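Local coordinates for D-methionine-binding lipoprotein MetQ (Escherichia coli, PDB 4YAH) that binds methionine as the substrate-binding lipoprotein of an ATP-driven D-methionine permease, the MetNIQ ABC transporter, at residues A[139-142]-A[143-146]; A[93-96]-A[97-101]. One frame throughout, in Å; residues are numbered along the deposited sequence.

Both contacts are local ones within single helices, and the two helices meet beside the methionine pocket. Interaction 1 lies in the first turns of helix 139-151 and supplies Asn-141 and Arg-144 to the pocket; its centre is about 11 Å from the centre of the chain. Interaction 2 forms the C-terminal end of helix 89-99, nearer the surface, where the side chain of Gln-95 stays about 7 Å from the bound methionine. The centres of the two contacts are 16 Å apart, but their edges touch: Thr-140 CG2 packs on Gln-94 CB at 3.9 Å, and Pro-139 CG on Gln-94 CG at 4.0 Å.

Interaction 1: residues A[139-142]-A[143-146]; sequences PTNL and GRSL. With MET (methionine), chain B.
Asn-141 and Arg-144 lie side by side at the start of helix 139-151, pointing the same way, and both reach the bound methionine. Arg-144 is stretched out, CG opposite its own backbone N (chi1 177°) and the chain extended as far as NE, which carries the guanidinium to the ligand carboxylate. There NH1 donates to MET OXT at 2.8 Å and makes a weak bond of 3.4 Å to Asn-141 OD1, which lies at the guanidinium edge. Glu-221 forms a salt bridge with NH2, and Tyr-227 adds a cation-pi contact. Asn-141 OD1 also accepts from His-88, and its ND2 donates to Asp-138 and lies 3.5 Å from MET SD. Replacing this asparagine by an alanine would probably leave His-88 and Asp-138 without their amide partner and Arg-144 NH1 without a weakly bonded neighbour.

Ser-145 holds Asn-141 O twice, through its backbone N and its side-chain OG (2.8 Å), from opposite faces of the carbonyl plane. Leu-146 N donates to Leu-142 O at 2.9 Å.

The apolar part is small, Leu-142 CD1 resting on Leu-146 CG at 4.1 Å. In this buried site the arginine positive charge would probably be balanced by the ligand carboxylate and Glu-221, while the neighbouring amide is fixed by a donor and an acceptor, consistent with recognition of the ligand's alpha-carboxylate by charge.

Interaction 2: residues A[93-96]-A[97-101]; sequences DQQL and KDRGY
Gln-94 and Asp-98 cross one turn apart, their amide and carboxylate planes 56° from each other. Folding back at chi2 (67°), Gln-94 swings NE2 onto Asp-98 OD2 at 2.8 Å; the bond is almost straight and lies in the amide plane, yet it meets the carboxylate from above its plane.

Gln-95 and Tyr-101 run alongside one another, pointing the same way. Gln-95 OE1 sits at the edge of the ring, 3.7 Å from Tyr-101 CE2, and a water bridges the pair, donating to OE1 and accepting from Tyr-101 OH; Asn-73 also donates to OE1. One ring face carries Arg-99 CB, 3.4 Å above the plane and offset toward the rim, while the guanidinium of Arg-99, which forms a salt bridge with Glu-74, has Tyr-101 OH over its centre.

Leu-96 CD2 approaches Tyr-101 O at 3.4 Å, and a second water joins that oxygen to Leu-96 O. Gly-100 N donates to Leu-96 O at 2.9 Å, and Gly-100 turns the chain with positive phi (79°). This is a helix C-terminus closed by a glycine of positive phi, here joining helix 89-99 to strand 103-111 with the tyrosine ring packed against helix 71-78.

Interaction 1: residues A[139-142]-A[143-146]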
# COMPACT_ATOMS: atom_id res chain seq x y z
N PRO A 139 -9.93 -7.23 1.29
CA PRO A 139 -11.06 -6.45 1.85
C PRO A 139 -10.79 -4.99 2.15
O PRO A 139 -11.68 -4.16 1.86
CB PRO A 139 -11.39 -7.19 3.15
CG PRO A 139 -10.95 -8.58 2.91
CD PRO A 139 -9.71 -8.48 2.03
N THR A 140 -9.64 -4.64 2.72
CA THR A 140 -9.46 -3.26 3.14
C THR A 140 -9.08 -2.37 1.95
O THR A 140 -9.49 -1.20 1.92
CB THR A 140 -8.42 -3.11 4.26
OG1 THR A 140 -7.13 -3.54 3.83
CG2 THR A 140 -8.85 -3.92 5.46
N ASN A 141 -8.34 -2.88 0.98
CA ASN A 141 -7.99 -2.00 -0.14
C ASN A 141 -9.13 -1.95 -1.14
O ASN A 141 -9.31 -0.94 -1.82
CB ASN A 141 -6.67 -2.43 -0.77
CG ASN A 141 -5.48 -2.05 0.11
OD1 ASN A 141 -5.16 -0.87 0.28
ND2 ASN A 141 -4.86 -3.05 0.70
N LEU A 142 -9.92 -3.01 -1.19
CA LEU A 142 -11.18 -2.97 -1.93
C LEU A 142 -12.08 -1.89 -1.34
O LEU A 142 -12.61 -1.04 -2.07
CB LEU A 142 -11.88 -4.32 -1.88
CG LEU A 142 -13.32 -4.32 -2.42
CD1 LEU A 142 -13.33 -3.89 -3.86
CD2 LEU A 142 -13.95 -5.69 -2.26
N GLY A 143 -12.27 -1.91 -0.02
CA GLY A 143 -13.15 -0.97 0.63
C GLY A 143 -12.67 0.43 0.38
O GLY A 143 -13.42 1.32 0.02
N ARG A 144 -11.36 0.60 0.53
CA ARG A 144 -10.71 1.87 0.29
C ARG A 144 -10.96 2.41 -1.12
O ARG A 144 -11.20 3.61 -1.31
CB ARG A 144 -9.22 1.67 0.52
CG ARG A 144 -8.37 2.87 0.25
CD ARG A 144 -6.92 2.48 0.39
NE ARG A 144 -6.04 3.63 0.40
CZ ARG A 144 -4.72 3.56 0.47
NH1 ARG A 144 -4.11 2.37 0.48
NH2 ARG A 144 -4.00 4.67 0.49
N SER A 145 -10.87 1.53 -2.11
CA SER A 145 -11.11 1.88 -3.50
C SER A 145 -12.54 2.28 -3.74
O SER A 145 -12.81 3.25 -4.44
CB SER A 145 -10.72 0.72 -4.41
OG SER A 145 -9.33 0.47 -4.27
N LEU A 146 -13.47 1.53 -3.16
CA LEU A 146 -14.88 1.88 -3.32
C LEU A 146 -15.19 3.22 -2.66
O LEU A 146 -15.96 4.02 -3.20
CB LEU A 146 -15.76 0.78 -2.75
CG LEU A 146 -15.70 -0.55 -3.49
CD1 LEU A 146 -16.57 -1.53 -2.79
CD2 LEU A 146 -16.15 -0.41 -4.93
N MET B . 1.58 0.48 0.21
CA MET B . 0.17 0.08 0.15
C MET B . -0.71 1.30 0.25
O MET B . -0.49 2.11 1.16
CB MET B . -0.16 -0.90 1.28
CG MET B . -1.55 -1.53 1.18
SD MET B . -1.93 -2.67 2.53
CE MET B . -0.93 -4.07 2.06
OXT MET B . -1.64 1.46 -0.56

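Interaction 2: residues A[93-96]-A[97-101]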
# COMPACT_ATOMS: atom_id res chain seq x y z
N ASP A 93 -4.88 -5.53 10.54
CA ASP A 93 -6.00 -6.01 11.36
C ASP A 93 -6.81 -7.10 10.67
O ASP A 93 -7.20 -8.07 11.30
CB ASP A 93 -6.91 -4.84 11.72
CG ASP A 93 -6.25 -3.85 12.66
OD1 ASP A 93 -5.20 -4.18 13.24
OD2 ASP A 93 -6.78 -2.73 12.82
N GLN A 94 -7.04 -6.93 9.38
CA GLN A 94 -7.77 -7.92 8.60
C GLN A 94 -7.00 -9.24 8.51
O GLN A 94 -7.58 -10.33 8.54
CB GLN A 94 -8.05 -7.36 7.20
CG GLN A 94 -8.97 -8.21 6.37
CD GLN A 94 -10.36 -8.23 6.94
OE1 GLN A 94 -10.87 -7.21 7.40
NE2 GLN A 94 -10.98 -9.41 6.95
N GLN A 95 -5.68 -9.13 8.39
CA GLN A 95 -4.80 -10.29 8.35
C GLN A 95 -4.83 -11.05 9.69
O GLN A 95 -4.81 -12.28 9.71
CB GLN A 95 -3.37 -9.86 8.02
CG GLN A 95 -3.16 -9.44 6.56
CD GLN A 95 -2.82 -10.60 5.68
OE1 GLN A 95 -1.69 -11.08 5.67
NE2 GLN A 95 -3.79 -11.07 4.91
N LEU A 96 -4.84 -10.31 10.79
CA LEU A 96 -4.94 -10.96 12.10
C LEU A 96 -6.24 -11.76 12.19
O LEU A 96 -6.24 -12.90 12.64
CB LEU A 96 -4.86 -9.94 13.24
CG LEU A 96 -3.63 -9.01 13.27
CD1 LEU A 96 -3.57 -8.28 14.60
CD2 LEU A 96 -2.34 -9.74 12.99
N LYS A 97 -7.34 -11.16 11.74
CA LYS A 97 -8.65 -11.82 11.77
C LYS A 97 -8.67 -13.04 10.85
O LYS A 97 -9.09 -14.12 11.26
CB LYS A 97 -9.77 -10.86 11.35
CG LYS A 97 -10.22 -9.89 12.41
CD LYS A 97 -11.51 -9.18 11.99
CE LYS A 97 -12.10 -8.36 13.14
NZ LYS A 97 -13.45 -7.80 12.81
N ASP A 98 -8.22 -12.86 9.61
CA ASP A 98 -8.37 -13.90 8.61
C ASP A 98 -7.33 -15.01 8.69
O ASP A 98 -7.65 -16.14 8.34
CB ASP A 98 -8.34 -13.28 7.21
CG ASP A 98 -9.58 -12.46 6.90
OD1 ASP A 98 -10.62 -12.66 7.57
OD2 ASP A 98 -9.52 -11.62 5.99
N ARG A 99 -6.12 -14.70 9.16
CA ARG A 99 -5.02 -15.67 9.18
C ARG A 99 -4.59 -16.06 10.58
O ARG A 99 -3.90 -17.05 10.77
CB ARG A 99 -3.80 -15.14 8.41
CG ARG A 99 -4.08 -14.76 6.96
CD ARG A 99 -4.48 -15.95 6.10
NE ARG A 99 -3.50 -17.03 6.14
CZ ARG A 99 -2.44 -17.13 5.33
NH1 ARG A 99 -2.20 -16.22 4.41
NH2 ARG A 99 -1.62 -18.16 5.45
N GLY A 100 -4.97 -15.27 11.57
CA GLY A 100 -4.74 -15.63 12.95
C GLY A 100 -3.32 -15.38 13.42
O GLY A 100 -2.89 -15.91 14.45
N TYR A 101 -2.58 -14.56 12.68
CA TYR A 101 -1.21 -14.19 13.05
C TYR A 101 -1.17 -13.37 14.34
O TYR A 101 -2.15 -12.72 14.70
CB TYR A 101 -0.54 -13.34 11.97
CG TYR A 101 -0.51 -13.90 10.59
CD1 TYR A 101 -0.14 -15.21 10.35
CD2 TYR A 101 -0.82 -13.08 9.50
CE1 TYR A 101 -0.08 -15.71 9.05
CE2 TYR A 101 -0.77 -13.57 8.20
CZ TYR A 101 -0.40 -14.88 7.99
OH TYR A 101 -0.35 -15.38 6.72
O HOH W 1 -0.72 -13.37 4.83
O HOH W 2 -4.74 -12.96 15.51